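Local coordinates for protein benzoylformate Decarboxylase (Polynucleobacter necessarius, PDB 4K9Q) that probably catalyses the thiamine diphosphate- and magnesium-dependent decarboxylation of benzoylformate to benzaldehyde, at residues F233-P238 / T394-G399; L369-P374 / D390-F395; A406-A411 / V449-F454. All coordinates share one frame; numbering follows the deposited sequence.

Contact 1. Residues F233-P238 / T394-G399. With TPP (thiamine diphosphate), chain D.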
loop_
_atom_site.group_PDB
_atom_site.type_symbol
_atom_site.label_atom_id
_atom_site.label_comp_id
_atom_site.label_asym_id
_atom_site.label_seq_id
_atom_site.Cartn_x
_atom_site.Cartn_y
_atom_site.Cartn_z
ATOM N N PHE A 233 -9.762 20.398 -20.912
ATOM C CA PHE A 233 -8.395 20.021 -20.557
ATOM C C PHE A 233 -7.840 18.880 -21.410
ATOM O O PHE A 233 -7.192 17.959 -20.902
ATOM C CB PHE A 233 -8.299 19.711 -19.064
ATOM C CG PHE A 233 -8.274 20.944 -18.218
ATOM C CD1 PHE A 233 -7.096 21.643 -18.047
ATOM C CD2 PHE A 233 -9.435 21.434 -17.634
ATOM C CE1 PHE A 233 -7.063 22.801 -17.290
ATOM C CE2 PHE A 233 -9.405 22.598 -16.873
ATOM C CZ PHE A 233 -8.220 23.278 -16.710
ATOM N N ALA A 234 -8.096 18.947 -22.712
ATOM C CA ALA A 234 -7.498 17.999 -23.640
ATOM C C ALA A 234 -6.030 18.369 -23.836
ATOM O O ALA A 234 -5.708 19.425 -24.379
ATOM C CB ALA A 234 -8.241 17.997 -24.970
ATOM N N GLU A 235 -5.157 17.472 -23.389
ATOM C CA GLU A 235 -3.722 17.703 -23.343
ATOM C C GLU A 235 -3.091 17.806 -24.731
ATOM O O GLU A 235 -2.030 18.427 -24.896
ATOM C CB GLU A 235 -3.053 16.574 -22.549
ATOM C CG GLU A 235 -3.264 15.169 -23.145
ATOM C CD GLU A 235 -4.450 14.428 -22.563
ATOM O OE1 GLU A 235 -5.475 15.056 -22.199
ATOM O OE2 GLU A 235 -4.369 13.187 -22.480
ATOM N N ARG A 236 -3.735 17.182 -25.719
ATOM C CA ARG A 236 -3.240 17.171 -27.092
ATOM C C ARG A 236 -4.401 17.291 -28.065
ATOM O O ARG A 236 -5.442 16.654 -27.887
ATOM C CB ARG A 236 -2.450 15.898 -27.367
ATOM C CG ARG A 236 -1.151 15.847 -26.598
ATOM C CD ARG A 236 -0.491 14.521 -26.728
ATOM N NE ARG A 236 -0.104 14.253 -28.107
ATOM C CZ ARG A 236 0.545 13.160 -28.477
ATOM N NH1 ARG A 236 0.868 12.263 -27.558
ATOM N NH2 ARG A 236 0.866 12.970 -29.754
ATOM N N THR A 237 -4.211 18.124 -29.081
ATOM C CA THR A 237 -5.267 18.476 -30.021
ATOM C C THR A 237 -5.903 17.234 -30.651
ATOM O O THR A 237 -5.211 16.420 -31.254
ATOM C CB THR A 237 -4.688 19.364 -31.141
ATOM O OG1 THR A 237 -3.959 20.453 -30.555
ATOM C CG2 THR A 237 -5.803 19.902 -32.020
ATOM N N PRO A 238 -7.232 17.076 -30.506
ATOM C CA PRO A 238 -7.839 15.885 -31.104
ATOM C C PRO A 238 -8.522 16.112 -32.462
ATOM O O PRO A 238 -8.933 15.136 -33.086
ATOM C CB PRO A 238 -8.890 15.486 -30.064
ATOM C CG PRO A 238 -9.313 16.778 -29.470
ATOM C CD PRO A 238 -8.096 17.684 -29.482
ATOM N N THR A 394 0.399 19.650 -23.992
ATOM C CA THR A 394 0.472 20.159 -22.624
ATOM C C THR A 394 0.248 18.957 -21.693
ATOM O O THR A 394 0.102 17.814 -22.159
ATOM C CB THR A 394 -0.535 21.314 -22.371
ATOM O OG1 THR A 394 -0.284 21.927 -21.095
ATOM C CG2 THR A 394 -1.975 20.816 -22.425
ATOM N N PHE A 395 0.243 19.200 -20.390
ATOM C CA PHE A 395 0.012 18.114 -19.426
ATOM C C PHE A 395 -1.454 17.664 -19.331
ATOM O O PHE A 395 -2.379 18.434 -19.613
ATOM C CB PHE A 395 0.605 18.466 -18.044
ATOM C CG PHE A 395 0.186 19.824 -17.494
ATOM C CD1 PHE A 395 0.925 20.416 -16.476
ATOM C CD2 PHE A 395 -0.947 20.473 -17.952
ATOM C CE1 PHE A 395 0.564 21.651 -15.946
ATOM C CE2 PHE A 395 -1.323 21.718 -17.436
ATOM C CZ PHE A 395 -0.567 22.306 -16.425
ATOM N N ALA A 396 -1.662 16.400 -18.974
ATOM C CA ALA A 396 -3.012 15.899 -18.725
ATOM C C ALA A 396 -3.446 16.128 -17.280
ATOM O O ALA A 396 -4.625 15.960 -16.949
ATOM C CB ALA A 396 -3.104 14.404 -19.065
ATOM N N SER A 397 -2.500 16.539 -16.434
ATOM C CA SER A 397 -2.655 16.452 -14.982
ATOM C C SER A 397 -2.847 17.784 -14.253
ATOM O O SER A 397 -3.291 17.802 -13.101
ATOM C CB SER A 397 -1.409 15.806 -14.400
ATOM O OG SER A 397 -0.325 16.719 -14.535
ATOM N N GLY A 398 -2.461 18.881 -14.893
ATOM C CA GLY A 398 -2.435 20.180 -14.234
ATOM C C GLY A 398 -1.258 20.416 -13.292
ATOM O O GLY A 398 -1.191 21.461 -12.638
ATOM N N GLY A 399 -0.332 19.460 -13.214
ATOM C CA GLY A 399 0.839 19.590 -12.360
ATOM C C GLY A 399 1.942 20.456 -12.951
ATOM O O GLY A 399 2.658 20.046 -13.864
HETATM N "N1'" TPP D . 1.982 23.370 -7.659
HETATM C "C2'" TPP D . 1.991 22.429 -8.677
HETATM C CM2 TPP D . 3.110 21.437 -8.786
HETATM N "N3'" TPP D . 0.962 22.374 -9.599
HETATM C "C4'" TPP D . -0.079 23.265 -9.515
HETATM N "N4'" TPP D . -1.074 23.198 -10.396
HETATM C "C5'" TPP D . -0.078 24.240 -8.516
HETATM C "C6'" TPP D . 0.946 24.286 -7.571
HETATM C "C7'" TPP D . -1.221 25.217 -8.422
HETATM N N3 TPP D . -1.299 26.243 -9.452
HETATM C C2 TPP D . -2.156 26.206 -10.540
HETATM S S1 TPP D . -2.056 27.492 -11.503
HETATM C C5 TPP D . -0.920 28.155 -10.565
HETATM C C4 TPP D . -0.577 27.395 -9.450
HETATM C CM4 TPP D . 0.449 27.768 -8.410
HETATM C C6 TPP D . -0.412 29.505 -10.986
HETATM C C7 TPP D . 0.282 29.546 -12.338
HETATM O O7 TPP D . 0.886 30.817 -12.397
HETATM P PA TPP D . 1.665 31.320 -13.710
HETATM O O1A TPP D . 2.490 30.187 -14.249
HETATM O O2A TPP D . 2.514 32.508 -13.386
HETATM O O3A TPP D . 0.498 31.566 -14.788
HETATM P PB TPP D . -0.600 32.740 -14.823
HETATM O O1B TPP D . -1.835 32.180 -14.195
HETATM O O2B TPP D . -0.825 33.052 -16.285
HETATM O O3B TPP D . -0.140 33.935 -14.050
HETATM O O HOH W 1 -4.791 19.463 -20.341
#

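Contact 2. Residues L369-P374 / D390-F395. With TPP (thiamine diphosphate), chain D.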
loop_
_atom_site.group_PDB
_atom_site.type_symbol
_atom_site.label_atom_id
_atom_site.label_comp_id
_atom_site.label_asym_id
_atom_site.label_seq_id
_atom_site.Cartn_x
_atom_site.Cartn_y
_atom_site.Cartn_z
ATOM N N LEU A 369 4.022 23.293 -30.480
ATOM C CA LEU A 369 3.575 24.298 -29.521
ATOM C C LEU A 369 3.290 23.621 -28.187
ATOM O O LEU A 369 2.529 22.657 -28.132
ATOM C CB LEU A 369 2.306 24.998 -30.019
ATOM C CG LEU A 369 1.824 26.117 -29.090
ATOM C CD1 LEU A 369 2.798 27.264 -29.115
ATOM C CD2 LEU A 369 0.432 26.601 -29.500
ATOM N N VAL A 370 3.909 24.126 -27.124
ATOM C CA VAL A 370 3.714 23.604 -25.770
ATOM C C VAL A 370 3.216 24.748 -24.892
ATOM O O VAL A 370 3.597 25.895 -25.103
ATOM C CB VAL A 370 5.048 23.074 -25.223
ATOM C CG1 VAL A 370 4.893 22.567 -23.788
ATOM C CG2 VAL A 370 5.573 21.951 -26.129
ATOM N N GLU A 371 2.343 24.463 -23.933
ATOM C CA GLU A 371 1.799 25.539 -23.107
ATOM C C GLU A 371 1.687 25.164 -21.628
ATOM O O GLU A 371 1.222 24.079 -21.275
ATOM C CB GLU A 371 0.448 26.022 -23.658
ATOM C CG GLU A 371 -0.364 26.930 -22.727
ATOM C CD GLU A 371 -1.167 26.152 -21.690
ATOM O OE1 GLU A 371 -1.113 26.531 -20.500
ATOM O OE2 GLU A 371 -1.860 25.156 -22.047
ATOM N N GLU A 372 2.135 26.076 -20.776
ATOM C CA GLU A 372 1.928 25.991 -19.334
ATOM C C GLU A 372 1.896 27.421 -18.816
ATOM O O GLU A 372 2.818 27.880 -18.147
ATOM C CB GLU A 372 3.037 25.182 -18.655
ATOM C CG GLU A 372 2.745 24.823 -17.193
ATOM C CD GLU A 372 3.786 23.894 -16.602
ATOM O OE1 GLU A 372 3.850 22.706 -17.001
ATOM O OE2 GLU A 372 4.556 24.353 -15.741
ATOM N N CYS A 373 0.826 28.121 -19.174
ATOM C CA CYS A 373 0.603 29.505 -18.770
ATOM C C CYS A 373 -0.892 29.586 -18.532
ATOM O O CYS A 373 -1.658 29.988 -19.412
ATOM C CB CYS A 373 1.030 30.457 -19.886
ATOM S SG CYS A 373 1.071 32.178 -19.354
ATOM N N PRO A 374 -1.327 29.158 -17.342
ATOM C CA PRO A 374 -2.748 28.876 -17.130
ATOM C C PRO A 374 -3.706 30.027 -17.457
ATOM O O PRO A 374 -4.736 29.779 -18.091
ATOM C CB PRO A 374 -2.805 28.509 -15.641
ATOM C CG PRO A 374 -1.470 27.844 -15.396
ATOM C CD PRO A 374 -0.490 28.675 -16.226
ATOM N N ASP A 390 0.142 15.943 -33.784
ATOM C CA ASP A 390 1.468 15.952 -33.164
ATOM C C ASP A 390 2.126 17.322 -33.210
ATOM O O ASP A 390 3.325 17.441 -33.495
ATOM C CB ASP A 390 2.377 14.911 -33.811
ATOM C CG ASP A 390 1.871 13.491 -33.611
ATOM O OD1 ASP A 390 0.962 13.287 -32.766
ATOM O OD2 ASP A 390 2.381 12.581 -34.298
ATOM N N THR A 391 1.339 18.343 -32.900
ATOM C CA THR A 391 1.789 19.718 -32.950
ATOM C C THR A 391 1.650 20.402 -31.585
ATOM O O THR A 391 2.600 21.044 -31.115
ATOM C CB THR A 391 1.036 20.475 -34.072
ATOM O OG1 THR A 391 1.443 19.926 -35.331
ATOM C CG2 THR A 391 1.325 21.977 -34.050
ATOM N N PHE A 392 0.493 20.243 -30.941
ATOM C CA PHE A 392 0.256 20.861 -29.630
ATOM C C PHE A 392 0.336 19.858 -28.489
ATOM O O PHE A 392 -0.260 18.770 -28.554
ATOM C CB PHE A 392 -1.099 21.569 -29.580
ATOM C CG PHE A 392 -1.446 22.099 -28.216
ATOM C CD1 PHE A 392 -0.897 23.293 -27.767
ATOM C CD2 PHE A 392 -2.300 21.398 -27.373
ATOM C CE1 PHE A 392 -1.201 23.782 -26.493
ATOM C CE2 PHE A 392 -2.606 21.879 -26.107
ATOM C CZ PHE A 392 -2.057 23.076 -25.670
ATOM N N TYR A 393 1.052 20.236 -27.432
ATOM C CA TYR A 393 1.193 19.375 -26.262
ATOM C C TYR A 393 1.125 20.177 -24.971
ATOM O O TYR A 393 1.757 21.240 -24.852
ATOM C CB TYR A 393 2.552 18.675 -26.277
ATOM C CG TYR A 393 2.827 17.764 -27.445
ATOM C CD1 TYR A 393 3.201 18.282 -28.683
ATOM C CD2 TYR A 393 2.742 16.384 -27.303
ATOM C CE1 TYR A 393 3.474 17.435 -29.755
ATOM C CE2 TYR A 393 3.012 15.534 -28.362
ATOM C CZ TYR A 393 3.374 16.068 -29.583
ATOM O OH TYR A 393 3.646 15.235 -30.646
ATOM N N THR A 394 0.399 19.650 -23.992
ATOM C CA THR A 394 0.472 20.159 -22.624
ATOM C C THR A 394 0.248 18.957 -21.693
ATOM O O THR A 394 0.102 17.814 -22.159
ATOM C CB THR A 394 -0.535 21.314 -22.371
ATOM O OG1 THR A 394 -0.284 21.927 -21.095
ATOM C CG2 THR A 394 -1.975 20.816 -22.425
ATOM N N PHE A 395 0.243 19.200 -20.390
ATOM C CA PHE A 395 0.012 18.114 -19.426
ATOM C C PHE A 395 -1.454 17.664 -19.331
ATOM O O PHE A 395 -2.379 18.434 -19.613
ATOM C CB PHE A 395 0.605 18.466 -18.044
ATOM C CG PHE A 395 0.186 19.824 -17.494
ATOM C CD1 PHE A 395 0.925 20.416 -16.476
ATOM C CD2 PHE A 395 -0.947 20.473 -17.952
ATOM C CE1 PHE A 395 0.564 21.651 -15.946
ATOM C CE2 PHE A 395 -1.323 21.718 -17.436
ATOM C CZ PHE A 395 -0.567 22.306 -16.425
HETATM N "N1'" TPP D . 1.982 23.370 -7.659
HETATM C "C2'" TPP D . 1.991 22.429 -8.677
HETATM C CM2 TPP D . 3.110 21.437 -8.786
HETATM N "N3'" TPP D . 0.962 22.374 -9.599
HETATM C "C4'" TPP D . -0.079 23.265 -9.515
HETATM N "N4'" TPP D . -1.074 23.198 -10.396
HETATM C "C5'" TPP D . -0.078 24.240 -8.516
HETATM C "C6'" TPP D . 0.946 24.286 -7.571
HETATM C "C7'" TPP D . -1.221 25.217 -8.422
HETATM N N3 TPP D . -1.299 26.243 -9.452
HETATM C C2 TPP D . -2.156 26.206 -10.540
HETATM S S1 TPP D . -2.056 27.492 -11.503
HETATM C C5 TPP D . -0.920 28.155 -10.565
HETATM C C4 TPP D . -0.577 27.395 -9.450
HETATM C CM4 TPP D . 0.449 27.768 -8.410
HETATM C C6 TPP D . -0.412 29.505 -10.986
HETATM C C7 TPP D . 0.282 29.546 -12.338
HETATM O O7 TPP D . 0.886 30.817 -12.397
HETATM P PA TPP D . 1.665 31.320 -13.710
HETATM O O1A TPP D . 2.490 30.187 -14.249
HETATM O O2A TPP D . 2.514 32.508 -13.386
HETATM O O3A TPP D . 0.498 31.566 -14.788
HETATM P PB TPP D . -0.600 32.740 -14.823
HETATM O O1B TPP D . -1.835 32.180 -14.195
HETATM O O2B TPP D . -0.825 33.052 -16.285
HETATM O O3B TPP D . -0.140 33.935 -14.050
HETATM O O HOH W 2 -2.490 23.475 -20.171
#

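Contact 3. Residues A406-A411 / V449-F454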
loop_
_atom_site.group_PDB
_atom_site.type_symbol
_atom_site.label_atom_id
_atom_site.label_comp_id
_atom_site.label_asym_id
_atom_site.label_seq_id
_atom_site.Cartn_x
_atom_site.Cartn_y
_atom_site.Cartn_z
ATOM N N ALA A 406 9.365 19.045 -20.536
ATOM C CA ALA A 406 8.777 18.203 -21.584
ATOM C C ALA A 406 9.086 18.764 -22.978
ATOM O O ALA A 406 9.298 18.000 -23.933
ATOM C CB ALA A 406 7.272 18.027 -21.387
ATOM N N ALA A 407 9.131 20.092 -23.081
ATOM C CA ALA A 407 9.492 20.762 -24.327
ATOM C C ALA A 407 10.859 20.309 -24.820
ATOM O O ALA A 407 11.053 20.095 -26.019
ATOM C CB ALA A 407 9.477 22.274 -24.148
ATOM N N VAL A 408 11.807 20.179 -23.894
ATOM C CA VAL A 408 13.138 19.689 -24.247
ATOM C C VAL A 408 13.042 18.269 -24.795
ATOM O O VAL A 408 13.712 17.925 -25.763
ATOM C CB VAL A 408 14.124 19.744 -23.054
ATOM C CG1 VAL A 408 15.434 19.053 -23.410
ATOM C CG2 VAL A 408 14.380 21.193 -22.627
ATOM N N GLY A 409 12.212 17.441 -24.170
ATOM C CA GLY A 409 12.048 16.075 -24.635
ATOM C C GLY A 409 11.416 16.018 -26.019
ATOM O O GLY A 409 11.817 15.209 -26.862
ATOM N N LEU A 410 10.418 16.871 -26.254
ATOM C CA LEU A 410 9.766 16.957 -27.561
ATOM C C LEU A 410 10.786 17.397 -28.615
ATOM O O LEU A 410 10.816 16.858 -29.724
ATOM C CB LEU A 410 8.563 17.923 -27.521
ATOM C CG LEU A 410 7.352 17.369 -26.742
ATOM C CD1 LEU A 410 6.368 18.471 -26.333
ATOM C CD2 LEU A 410 6.654 16.264 -27.547
ATOM N N ALA A 411 11.643 18.340 -28.248
ATOM C CA ALA A 411 12.721 18.790 -29.127
ATOM C C ALA A 411 13.718 17.678 -29.463
ATOM O O ALA A 411 14.146 17.547 -30.617
ATOM C CB ALA A 411 13.441 20.004 -28.521
ATOM N N VAL A 449 14.476 25.114 -28.762
ATOM C CA VAL A 449 13.329 25.339 -27.896
ATOM C C VAL A 449 13.283 26.813 -27.569
ATOM O O VAL A 449 14.293 27.399 -27.185
ATOM C CB VAL A 449 13.451 24.535 -26.572
ATOM C CG1 VAL A 449 12.273 24.852 -25.638
ATOM C CG2 VAL A 449 13.533 23.033 -26.847
ATOM N N ILE A 450 12.107 27.406 -27.712
ATOM C CA ILE A 450 11.941 28.831 -27.502
ATOM C C ILE A 450 10.919 29.040 -26.403
ATOM O O ILE A 450 9.721 28.769 -26.591
ATOM C CB ILE A 450 11.446 29.523 -28.787
ATOM C CG1 ILE A 450 12.432 29.276 -29.933
ATOM C CG2 ILE A 450 11.258 31.026 -28.559
ATOM C CD1 ILE A 450 11.910 29.713 -31.277
ATOM N N TYR A 451 11.387 29.493 -25.244
ATOM C CA TYR A 451 10.494 29.752 -24.128
ATOM C C TYR A 451 10.042 31.192 -24.173
ATOM O O TYR A 451 10.863 32.102 -24.100
ATOM C CB TYR A 451 11.202 29.495 -22.799
ATOM C CG TYR A 451 11.576 28.057 -22.582
ATOM C CD1 TYR A 451 12.905 27.646 -22.628
ATOM C CD2 TYR A 451 10.594 27.106 -22.322
ATOM C CE1 TYR A 451 13.252 26.322 -22.418
ATOM C CE2 TYR A 451 10.930 25.773 -22.119
ATOM C CZ TYR A 451 12.258 25.391 -22.166
ATOM O OH TYR A 451 12.597 24.074 -21.954
ATOM N N VAL A 452 8.735 31.400 -24.305
ATOM C CA VAL A 452 8.177 32.739 -24.206
ATOM C C VAL A 452 7.487 32.834 -22.857
ATOM O O VAL A 452 6.490 32.140 -22.611
ATOM C CB VAL A 452 7.180 33.046 -25.340
ATOM C CG1 VAL A 452 6.669 34.481 -25.229
ATOM C CG2 VAL A 452 7.850 32.827 -26.698
ATOM N N VAL A 453 8.027 33.668 -21.977
ATOM C CA VAL A 453 7.517 33.769 -20.613
ATOM C C VAL A 453 6.617 34.989 -20.446
ATOM O O VAL A 453 7.052 36.129 -20.623
ATOM C CB VAL A 453 8.661 33.846 -19.577
ATOM C CG1 VAL A 453 8.090 33.857 -18.150
ATOM C CG2 VAL A 453 9.634 32.703 -19.757
ATOM N N PHE A 454 5.363 34.731 -20.105
ATOM C CA PHE A 454 4.379 35.778 -19.877
ATOM C C PHE A 454 4.475 36.276 -18.443
ATOM O O PHE A 454 3.980 35.638 -17.512
ATOM C CB PHE A 454 2.973 35.246 -20.196
ATOM C CG PHE A 454 2.755 34.982 -21.664
ATOM C CD1 PHE A 454 3.399 33.933 -22.301
ATOM C CD2 PHE A 454 1.906 35.788 -22.402
ATOM C CE1 PHE A 454 3.208 33.698 -23.661
ATOM C CE2 PHE A 454 1.695 35.555 -23.757
ATOM C CZ PHE A 454 2.351 34.511 -24.388
#

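Contact 1. Residues F233-P238 / T394-G399
Where a loop of the central domain meets the cofactor-binding loop of the C-terminal TPP domain, E235 and T394 join backbone to backbone. The N-H of T394 donates to the carbonyl oxygen of E235, T394 N to E235 O 2.9 Å, lying in the carbonyl plane but somewhat bent at the hydrogen (143°). The methyl of T394 lies alongside the same peptide, with CG2 3.7 Å from E235 CA.

The E235 side chain reaches over the other loop. Its CB rests 3.5 Å from F395 O, and with CG held between the backbone N and the carbonyl carbon (chi1 60°) and a further bend at chi2, the carboxylate comes down on the methyl of A396, E235 CD to A396 CB 3.7 Å. Its two oxygens form salt bridges with different arginines, OE1 with R276 and OE2 with R210, which should fix its rotation in this buried setting. Water 1 adds a second tie, donating to F395 O at 2.7 Å and, weakly, to F233 O, while the F233 side chain touches L109 of the second subunit.

Farther along, the loop folds over itself toward thiamine diphosphate. G398 CA sits 3.5 Å above the centre of one face of the F395 ring, and S397 OG accepts from G399 N at 3.0 Å in an ST turn. The turn presents G398 O to the cofactor: TPP N4' donates to it at 2.8 Å in a nearly straight bond (169°), a main-chain grip on the 4'-amino group of the aminopyrimidine ring.

F395 and S397 lean on helix 79-88, where N88 receives the N-H of A396, and R236 packs between helix 207-210 and strand 392-393.

Contact 2. Residues L369-P374 / D390-F395
Parallel strand pairing joins L369 and V370 to F392 and Y393 at the edge of the C-terminal sheet, 392-393 being outermost on that side within the chain. L369 N donates to T391 O (2.7 Å), L369 O accepts from Y393 N (2.9 Å), and a weak bond from E371 N to Y393 O continues the ladder. On one face CD2 of L369 meets F392 CD1 at 4.0 Å, while E371 CB lies at the edge of the F392 ring.

Helix 377-383 connects the two strands in a beta-alpha-beta unit, and E371 and F392 both touch its M380; the first strand leads into the diphosphate site, with C373 SG 3.7 Å from TPP O2B. T394 OG1 donates to E371 O (2.6 Å), and water 2 bridges it to E371 OE2. With a bend at chi2 (-82°), E371 turns its other oxygen back, and OE1 accepts C373 N at 2.8 Å on the anti side. With an alanine in place of E371, C373 N would probably lose this acceptor and water 2 keep just its T394 tie. E372, extended, brings OE1 to 3.6 Å from F395 CE1, carboxylate and ring planes 12° apart; the same oxygen accepts from D403 N.

Contact 3. Residues A406-A411 / V449-F454
Helix 403-417 lies against the parallel sheet of the C-terminal TPP domain, in the alpha/beta layering of this fold, and V449 meets A407 and A411 where it crosses strand 449-455. The segment axes approach to 9.2 Å and run roughly antiparallel (154°). A407 and A411 put only methyl groups between the helix backbone and V449.

The aliphatic contacts centre on V449, which divides its two methyls between successive helical turns: CG1, set anti to the backbone N (chi1 177°), comes 4.1 Å from A407 CB, whereas CG2 presses on A411 CB at 3.5 Å, tighter than usual for two carbons. A407 and A411 also touch V423 of the neighbouring strand 423-428, so they bridge two strands.

The aromatic contact comes from Y451, two residues along the strand. A407 CB approaches it from the helix, 4.3 Å from Y451 CE2, while within the strand V449 lays CG1 over one face of the ring, 3.5 Å above the plane and offset toward the rim.

The polar element is the tyrosine hydroxyl, which reaches up to the helix and hydrogen-bonds L404 O, one turn before V408. On its way it passes V408, whose CG2 lies 3.5 Å from Y451 OH.

Contacts 1 and 2 share T394 and F395, and their centres lie 7 Å apart. A salt bridge between R236 NH2 and D390 OD1 (3.0 Å) ties them further. Both reach thiamine diphosphate, but at different parts: contact 1 through G398 at the aminopyrimidine ring, contact 2 through C373 and P374 at the diphosphate end. Contact 3 lies farther from the cofactor, its centre 9 Å from that of contact 2 and 16 Å from that of contact 1. L410 CD1 of its helix packs on V370 CG2 at 3.6 Å, and F454 CB on C373 SG at 3.7 Å, while the side chain of Y451 stays about 12 Å from the cofactor.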